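Local coordinates for protein putative dehydrogenase (Pseudomonas fluorescens, PDB 6UUG) that acts as the flavin-dependent monooxygenase component MsuC, which oxidises methanesulfinate in bacterial sulfur assimilation, at residues H338-R352 with D390-W402. Sequence-based numbering, arbitrary orientation.
Sequences HLATAIATAKVAASR and DPLDYKLHELGDW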
ATOM      1  N   HIS A 338      -7.676  15.199  24.017  1.00 29.66           N
ATOM      2  CA  HIS A 338      -6.380  14.605  23.690  1.00 32.19           C
ATOM      3  C   HIS A 338      -6.413  13.092  23.854  1.00 30.07           C
ATOM      4  O   HIS A 338      -5.806  12.363  23.060  1.00 28.24           O
ATOM      5  CB  HIS A 338      -5.279  15.230  24.551  1.00 34.06           C
ATOM      6  CG  HIS A 338      -4.907  16.612  24.110  1.00 40.37           C
ATOM      7  ND1 HIS A 338      -5.649  17.724  24.437  1.00 56.27           N
ATOM      8  CD2 HIS A 338      -3.900  17.055  23.320  1.00 52.46           C
ATOM      9  CE1 HIS A 338      -5.104  18.796  23.892  1.00 47.65           C
ATOM     10  NE2 HIS A 338      -4.039  18.417  23.211  1.00 52.38           N
ATOM     11  N   LEU A 339      -7.108  12.595  24.881  1.00 28.24           N
ATOM     12  CA  LEU A 339      -7.304  11.152  25.006  1.00 26.81           C
ATOM     13  C   LEU A 339      -8.067  10.598  23.804  1.00 26.53           C
ATOM     14  O   LEU A 339      -7.696   9.562  23.242  1.00 27.11           O
ATOM     15  CB  LEU A 339      -8.054  10.821  26.303  1.00 28.06           C
ATOM     16  CG  LEU A 339      -8.441   9.353  26.511  1.00 30.12           C
ATOM     17  CD1 LEU A 339      -7.221   8.430  26.521  1.00 26.38           C
ATOM     18  CD2 LEU A 339      -9.256   9.175  27.811  1.00 29.32           C
ATOM     19  N   ALA A 340      -9.160  11.259  23.428  1.00 27.32           N
ATOM     20  CA  ALA A 340      -9.950  10.799  22.289  1.00 28.75           C
ATOM     21  C   ALA A 340      -9.101  10.686  21.022  1.00 27.10           C
ATOM     22  O   ALA A 340      -9.224   9.710  20.268  1.00 26.82           O
ATOM     23  CB  ALA A 340     -11.128  11.747  22.065  1.00 29.04           C
ATOM     24  N   THR A 341      -8.248  11.682  20.766  1.00 28.18           N
ATOM     25  CA  THR A 341      -7.370  11.636  19.598  1.00 27.34           C
ATOM     26  C   THR A 341      -6.390  10.471  19.692  1.00 27.44           C
ATOM     27  O   THR A 341      -6.163   9.759  18.705  1.00 26.93           O
ATOM     28  CB  THR A 341      -6.622  12.961  19.459  1.00 30.99           C
ATOM     29  OG1 THR A 341      -7.573  14.011  19.249  1.00 30.10           O
ATOM     30  CG2 THR A 341      -5.654  12.926  18.281  1.00 28.53           C
ATOM     31  N   ALA A 342      -5.816  10.247  20.876  1.00 26.37           N
ATOM     32  CA  ALA A 342      -4.862   9.151  21.036  1.00 25.52           C
ATOM     33  C   ALA A 342      -5.522   7.793  20.815  1.00 25.14           C
ATOM     34  O   ALA A 342      -4.904   6.878  20.253  1.00 25.91           O
ATOM     35  CB  ALA A 342      -4.229   9.204  22.433  1.00 24.96           C
ATOM     36  N   ILE A 343      -6.759   7.625  21.291  1.00 24.43           N
ATOM     37  CA  ILE A 343      -7.472   6.360  21.106  1.00 25.30           C
ATOM     38  C   ILE A 343      -7.808   6.151  19.632  1.00 24.44           C
ATOM     39  O   ILE A 343      -7.656   5.049  19.084  1.00 25.53           O
ATOM     40  CB  ILE A 343      -8.750   6.327  21.967  1.00 25.53           C
ATOM     41  CG1 ILE A 343      -8.401   6.230  23.457  1.00 24.73           C
ATOM     42  CG2 ILE A 343      -9.634   5.145  21.547  1.00 26.25           C
ATOM     43  CD1 ILE A 343      -9.598   6.612  24.394  1.00 26.39           C
ATOM     44  N   ALA A 344      -8.314   7.197  18.978  1.00 25.35           N
ATOM     45  CA  ALA A 344      -8.664   7.049  17.563  1.00 25.80           C
ATOM     46  C   ALA A 344      -7.441   6.736  16.726  1.00 26.76           C
ATOM     47  O   ALA A 344      -7.519   5.943  15.782  1.00 25.82           O
ATOM     48  CB  ALA A 344      -9.342   8.318  17.041  1.00 26.63           C
ATOM     49  N   THR A 345      -6.295   7.334  17.072  1.00 25.98           N
ATOM     50  CA  THR A 345      -5.046   7.047  16.370  1.00 25.33           C
ATOM     51  C   THR A 345      -4.678   5.576  16.517  1.00 26.10           C
ATOM     52  O   THR A 345      -4.335   4.903  15.534  1.00 26.31           O
ATOM     53  CB  THR A 345      -3.936   7.945  16.934  1.00 26.89           C
ATOM     54  OG1 THR A 345      -4.247   9.321  16.668  1.00 26.78           O
ATOM     55  CG2 THR A 345      -2.596   7.617  16.315  1.00 28.28           C
ATOM     56  N   ALA A 346      -4.753   5.059  17.748  1.00 25.05           N
ATOM     57  CA  ALA A 346      -4.477   3.642  17.993  1.00 27.12           C
ATOM     58  C   ALA A 346      -5.474   2.738  17.276  1.00 26.03           C
ATOM     59  O   ALA A 346      -5.096   1.687  16.738  1.00 27.32           O
ATOM     60  CB  ALA A 346      -4.489   3.355  19.501  1.00 23.09           C
ATOM     61  N   LYS A 347      -6.756   3.122  17.265  1.00 24.68           N
ATOM     62  CA  LYS A 347      -7.777   2.294  16.630  1.00 26.45           C
ATOM     63  C   LYS A 347      -7.565   2.200  15.127  1.00 25.70           C
ATOM     64  O   LYS A 347      -7.720   1.114  14.544  1.00 27.34           O
ATOM     65  CB  LYS A 347      -9.173   2.850  16.944  1.00 24.53           C
ATOM     66  CG  LYS A 347     -10.281   1.835  16.600  1.00 28.01           C
ATOM     67  CD  LYS A 347     -11.656   2.239  17.118  1.00 36.50           C
ATOM     68  CE  LYS A 347     -12.731   1.284  16.573  1.00 42.67           C
ATOM     69  NZ  LYS A 347     -13.847   2.029  15.947  1.00 39.33           N
ATOM     70  N   VAL A 348      -7.226   3.319  14.466  1.00 25.38           N
ATOM     71  CA  VAL A 348      -6.966   3.260  13.026  1.00 26.62           C
ATOM     72  C   VAL A 348      -5.804   2.312  12.734  1.00 25.90           C
ATOM     73  O   VAL A 348      -5.891   1.444  11.853  1.00 26.41           O
ATOM     74  CB  VAL A 348      -6.712   4.667  12.462  1.00 27.74           C
ATOM     75  CG1 VAL A 348      -6.249   4.581  11.008  1.00 27.42           C
ATOM     76  CG2 VAL A 348      -8.009   5.470  12.536  1.00 27.64           C
ATOM     77  N   ALA A 349      -4.711   2.434  13.495  1.00 25.87           N
ATOM     78  CA  ALA A 349      -3.562   1.563  13.271  1.00 26.86           C
ATOM     79  C   ALA A 349      -3.913   0.107  13.544  1.00 25.04           C
ATOM     80  O   ALA A 349      -3.588  -0.780  12.739  1.00 27.97           O
ATOM     81  CB  ALA A 349      -2.382   1.990  14.145  1.00 28.49           C
ATOM     82  N   ALA A 350      -4.580  -0.161  14.667  1.00 24.08           N
ATOM     83  CA  ALA A 350      -4.930  -1.545  14.987  1.00 24.57           C
ATOM     84  C   ALA A 350      -5.859  -2.128  13.935  1.00 26.00           C
ATOM     85  O   ALA A 350      -5.733  -3.298  13.571  1.00 26.12           O
ATOM     86  CB  ALA A 350      -5.584  -1.641  16.359  1.00 26.16           C
ATOM     87  N   SER A 351      -6.798  -1.321  13.439  1.00 27.03           N
ATOM     88  CA  SER A 351      -7.755  -1.809  12.447  1.00 25.28           C
ATOM     89  C   SER A 351      -7.060  -2.149  11.145  1.00 26.70           C
ATOM     90  O   SER A 351      -7.218  -3.257  10.606  1.00 31.12           O
ATOM     91  CB  SER A 351      -8.837  -0.748  12.199  1.00 28.66           C
ATOM     92  OG  SER A 351      -9.656  -0.576  13.351  1.00 31.87           O
ATOM     93  N   ARG A 352      -6.319  -1.187  10.598  1.00 26.93           N
ATOM     94  CA  ARG A 352      -5.769  -1.339   9.253  1.00 26.53           C
ATOM     95  C   ARG A 352      -4.597  -2.302   9.241  1.00 29.63           C
ATOM     96  O   ARG A 352      -4.539  -3.225   8.412  1.00 28.63           O
ATOM     97  CB  ARG A 352      -5.315   0.009   8.717  1.00 28.85           C
ATOM     98  CG  ARG A 352      -6.440   0.897   8.378  1.00 37.79           C
ATOM     99  CD  ARG A 352      -5.913   2.105   7.674  1.00 43.77           C
ATOM    100  NE  ARG A 352      -6.874   2.560   6.687  1.00 44.57           N
ATOM    101  CZ  ARG A 352      -6.699   3.652   5.958  1.00 45.78           C
ATOM    102  NH1 ARG A 352      -5.596   4.367   6.132  1.00 34.83           N
ATOM    103  NH2 ARG A 352      -7.618   4.023   5.069  1.00 44.83           N
ATOM    104  N   ASP A 390     -17.691   1.322  13.050  1.00 40.01           N
ATOM    105  CA  ASP A 390     -17.330   2.734  13.131  1.00 44.67           C
ATOM    106  C   ASP A 390     -16.424   2.977  11.927  1.00 41.59           C
ATOM    107  O   ASP A 390     -15.256   2.560  11.932  1.00 44.37           O
ATOM    108  CB  ASP A 390     -16.637   3.037  14.465  1.00 51.84           C
ATOM    109  CG  ASP A 390     -15.875   4.367  14.489  1.00 39.74           C
ATOM    110  OD1 ASP A 390     -16.191   5.310  13.726  1.00 60.56           O
ATOM    111  OD2 ASP A 390     -14.941   4.459  15.314  1.00 54.14           O
ATOM    112  N   PRO A 391     -16.935   3.602  10.861  1.00 35.69           N
ATOM    113  CA  PRO A 391     -16.205   3.594   9.582  1.00 35.71           C
ATOM    114  C   PRO A 391     -14.858   4.310   9.646  1.00 36.65           C
ATOM    115  O   PRO A 391     -14.759   5.470  10.055  1.00 31.50           O
ATOM    116  CB  PRO A 391     -17.174   4.286   8.611  1.00 34.63           C
ATOM    117  CG  PRO A 391     -18.243   4.899   9.450  1.00 44.40           C
ATOM    118  CD  PRO A 391     -18.302   4.126  10.724  1.00 37.31           C
ATOM    119  N   LEU A 392     -13.813   3.601   9.201  1.00 32.65           N
ATOM    120  CA  LEU A 392     -12.442   4.105   9.302  1.00 32.90           C
ATOM    121  C   LEU A 392     -12.253   5.433   8.574  1.00 32.70           C
ATOM    122  O   LEU A 392     -11.487   6.287   9.029  1.00 32.85           O
ATOM    123  CB  LEU A 392     -11.474   3.054   8.748  1.00 39.65           C
ATOM    124  CG  LEU A 392     -10.281   2.608   9.591  1.00 47.75           C
ATOM    125  CD1 LEU A 392     -10.670   2.423  11.037  1.00 42.94           C
ATOM    126  CD2 LEU A 392      -9.786   1.296   9.028  1.00 50.23           C
ATOM    127  N   ASP A 393     -12.928   5.633   7.437  1.00 29.63           N
ATOM    128  CA  ASP A 393     -12.701   6.865   6.687  1.00 32.44           C
ATOM    129  C   ASP A 393     -13.103   8.081   7.504  1.00 29.94           C
ATOM    130  O   ASP A 393     -12.478   9.138   7.404  1.00 29.20           O
ATOM    131  CB  ASP A 393     -13.469   6.846   5.367  1.00 31.71           C
ATOM    132  CG  ASP A 393     -12.863   5.900   4.354  1.00 37.81           C
ATOM    133  OD1 ASP A 393     -11.619   5.884   4.217  1.00 40.81           O
ATOM    134  OD2 ASP A 393     -13.644   5.169   3.719  1.00 39.36           O
ATOM    135  N   TYR A 394     -14.157   7.958   8.304  1.00 31.82           N
ATOM    136  CA  TYR A 394     -14.569   9.099   9.107  1.00 33.26           C
ATOM    137  C   TYR A 394     -13.724   9.252  10.366  1.00 29.98           C
ATOM    138  O   TYR A 394     -13.628  10.363  10.897  1.00 28.72           O
ATOM    139  CB  TYR A 394     -16.072   9.004   9.409  1.00 31.03           C
ATOM    140  CG  TYR A 394     -16.843   9.460   8.187  1.00 36.32           C
ATOM    141  CD1 TYR A 394     -16.937  10.810   7.875  1.00 34.99           C
ATOM    142  CD2 TYR A 394     -17.404   8.543   7.300  1.00 35.61           C
ATOM    143  CE1 TYR A 394     -17.602  11.249   6.735  1.00 40.27           C
ATOM    144  CE2 TYR A 394     -18.090   8.978   6.144  1.00 37.11           C
ATOM    145  CZ  TYR A 394     -18.172  10.332   5.875  1.00 40.49           C
ATOM    146  OH  TYR A 394     -18.825  10.787   4.750  1.00 42.34           O
ATOM    147  N   LYS A 395     -13.077   8.175  10.834  1.00 31.58           N
ATOM    148  CA  LYS A 395     -12.047   8.332  11.859  1.00 28.67           C
ATOM    149  C   LYS A 395     -10.865   9.130  11.331  1.00 28.80           C
ATOM    150  O   LYS A 395     -10.320   9.989  12.036  1.00 28.60           O
ATOM    151  CB  LYS A 395     -11.582   6.959  12.368  1.00 29.71           C
ATOM    152  CG  LYS A 395     -12.622   6.210  13.241  1.00 37.56           C
ATOM    153  CD  LYS A 395     -12.468   6.510  14.759  1.00 52.33           C
ATOM    154  CE  LYS A 395     -13.188   7.789  15.182  1.00 49.35           C
ATOM    155  NZ  LYS A 395     -13.591   7.788  16.630  1.00 54.66           N
ATOM    156  N   LEU A 396     -10.450   8.856  10.085  1.00 26.33           N
ATOM    157  CA  LEU A 396      -9.370   9.625   9.482  1.00 24.17           C
ATOM    158  C   LEU A 396      -9.774  11.083   9.305  1.00 27.39           C
ATOM    159  O   LEU A 396      -8.946  11.988   9.457  1.00 26.91           O
ATOM    160  CB  LEU A 396      -8.973   9.000   8.133  1.00 28.15           C
ATOM    161  CG  LEU A 396      -8.246   7.653   8.263  1.00 26.29           C
ATOM    162  CD1 LEU A 396      -8.103   6.964   6.904  1.00 30.21           C
ATOM    163  CD2 LEU A 396      -6.882   7.874   8.899  1.00 29.31           C
ATOM    164  N   HIS A 397     -11.041  11.320   8.954  1.00 29.12           N
ATOM    165  CA  HIS A 397     -11.552  12.683   8.846  1.00 29.97           C
ATOM    166  C   HIS A 397     -11.379  13.433  10.171  1.00 27.25           C
ATOM    167  O   HIS A 397     -10.843  14.549  10.204  1.00 27.27           O
ATOM    168  CB  HIS A 397     -13.021  12.617   8.408  1.00 26.56           C
ATOM    169  CG  HIS A 397     -13.636  13.951   8.095  1.00 30.11           C
ATOM    170  ND1 HIS A 397     -13.992  14.853   9.080  1.00 36.74           N
ATOM    171  CD2 HIS A 397     -14.021  14.507   6.920  1.00 34.19           C
ATOM    172  CE1 HIS A 397     -14.537  15.921   8.518  1.00 34.53           C
ATOM    173  NE2 HIS A 397     -14.567  15.738   7.211  1.00 36.79           N
ATOM    174  N   GLU A 398     -11.794  12.807  11.278  1.00 29.99           N
ATOM    175  CA  GLU A 398     -11.663  13.411  12.609  1.00 31.43           C
ATOM    176  C   GLU A 398     -10.199  13.679  12.967  1.00 29.07           C
ATOM    177  O   GLU A 398      -9.850  14.755  13.467  1.00 29.39           O
ATOM    178  CB  GLU A 398     -12.318  12.483  13.645  1.00 38.29           C
ATOM    179  CG  GLU A 398     -12.084  12.858  15.102  1.00 45.63           C
ATOM    180  CD  GLU A 398     -12.272  11.677  16.060  1.00 50.61           C
ATOM    181  OE1 GLU A 398     -13.259  10.926  15.897  1.00 52.42           O
ATOM    182  OE2 GLU A 398     -11.415  11.507  16.970  1.00 46.99           O
ATOM    183  N   LEU A 399      -9.320  12.697  12.728  1.00 27.71           N
ATOM    184  CA  LEU A 399      -7.908  12.880  13.034  1.00 28.00           C
ATOM    185  C   LEU A 399      -7.272  13.960  12.166  1.00 27.64           C
ATOM    186  O   LEU A 399      -6.371  14.671  12.626  1.00 28.73           O
ATOM    187  CB  LEU A 399      -7.161  11.548  12.871  1.00 29.31           C
ATOM    188  CG  LEU A 399      -7.434  10.503  13.967  1.00 27.41           C
ATOM    189  CD1 LEU A 399      -6.744   9.161  13.664  1.00 28.68           C
ATOM    190  CD2 LEU A 399      -6.976  11.011  15.346  1.00 26.66           C
ATOM    191  N   GLY A 400      -7.713  14.094  10.917  1.00 26.16           N
ATOM    192  CA  GLY A 400      -7.193  15.163  10.087  1.00 25.43           C
ATOM    193  C   GLY A 400      -7.648  16.514  10.591  1.00 26.15           C
ATOM    194  O   GLY A 400      -6.909  17.492  10.518  1.00 28.76           O
ATOM    195  N   ASP A 401      -8.868  16.577  11.121  1.00 30.60           N
ATOM    196  CA  ASP A 401      -9.342  17.840  11.676  1.00 33.30           C
ATOM    197  C   ASP A 401      -8.462  18.272  12.840  1.00 30.50           C
ATOM    198  O   ASP A 401      -8.193  19.461  13.010  1.00 30.98           O
ATOM    199  CB  ASP A 401     -10.797  17.707  12.107  1.00 31.36           C
ATOM    200  CG  ASP A 401     -11.558  19.038  12.076  1.00 44.27           C
ATOM    201  OD1 ASP A 401     -11.163  19.970  11.349  1.00 39.20           O
ATOM    202  OD2 ASP A 401     -12.562  19.140  12.807  1.00 48.20           O
ATOM    203  N   TRP A 402      -7.984  17.314  13.640  1.00 29.76           N
ATOM    204  CA  TRP A 402      -7.008  17.634  14.682  1.00 30.45           C
ATOM    205  C   TRP A 402      -5.651  17.994  14.084  1.00 31.71           C
ATOM    206  O   TRP A 402      -5.037  18.999  14.452  1.00 29.82           O
ATOM    207  CB  TRP A 402      -6.841  16.458  15.650  1.00 28.12           C
ATOM    208  CG  TRP A 402      -5.647  16.665  16.522  1.00 31.34           C
ATOM    209  CD1 TRP A 402      -4.454  15.994  16.474  1.00 30.99           C
ATOM    210  CD2 TRP A 402      -5.500  17.664  17.539  1.00 34.01           C
ATOM    211  NE1 TRP A 402      -3.591  16.498  17.413  1.00 34.27           N
ATOM    212  CE2 TRP A 402      -4.205  17.529  18.077  1.00 34.77           C
ATOM    213  CE3 TRP A 402      -6.346  18.655  18.049  1.00 33.53           C
ATOM    214  CZ2 TRP A 402      -3.729  18.353  19.106  1.00 38.40           C
ATOM    215  CZ3 TRP A 402      -5.880  19.464  19.070  1.00 37.79           C
ATOM    216  CH2 TRP A 402      -4.582  19.310  19.586  1.00 39.03           C
TER
HETATM  217  O   HOH W   1      -9.048  13.746  16.861  1.00 35.05           O
HETATM  218  O   HOH W   2     -15.131  -0.324  14.317  0.54 37.43           O
HETATM  219  O   HOH W   3     -10.341   3.312   4.216  1.00 38.90           O
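Leu396 lays CD1 over one face of the Arg352 guanidinium, 3.5 Å from NH2, while a water sits in plane at the edge of that group and links NH2 to Asp393 OD1. The guanidinium's main ionic partner is Glu302 of the second subunit, and Asp393 OD2 is hydrogen-bonded to His299 of the third subunit, so this end of the contact abuts two subunit interfaces. On the Trp402 indole, Thr341 OG1 lies 4.2 Å above one face, offset toward the rim; Thr341 CG2 approaches CD1 obliquely. The His338 ring meets the indole's six-membered ring obliquely, planes at 74°, with NE2 nearest CH2. Between these ends helices 338-352 and 392-402 cross at -139°, their axes 10.1 Å apart at closest approach, with knobs-into-holes packing inside the helical C-terminal domain of an acyl-CoA dehydrogenase-type fold. Val348 fills the hole formed by Leu392, Lys395, Leu396 and Leu399. Val348 CG1, trans to the main-chain nitrogen, faces Leu396 CD2, and CG2 turns to Lys395 CB. Reciprocally, Leu399 enters among Thr341, Ala344, Thr345 and Val348, its CD2 3.5 Å from Thr345 OG1. That hydroxyl donates to Thr341 O from above the carbonyl plane, across from the backbone N-H of Thr345. Lys347 NZ forms a salt bridge to Asp390 OD2 (2.7 Å) on its anti side, 24° out of the carboxylate plane, and also hydrogen-bonds to Gln253 of helix 247-277. A methionine in place of Lys347 would probably cost the buried Asp390 carboxylate its close cationic mate, leaving the long 3.8 Å pairing of its OD2 with Lys395 NZ in this salt-bridge network.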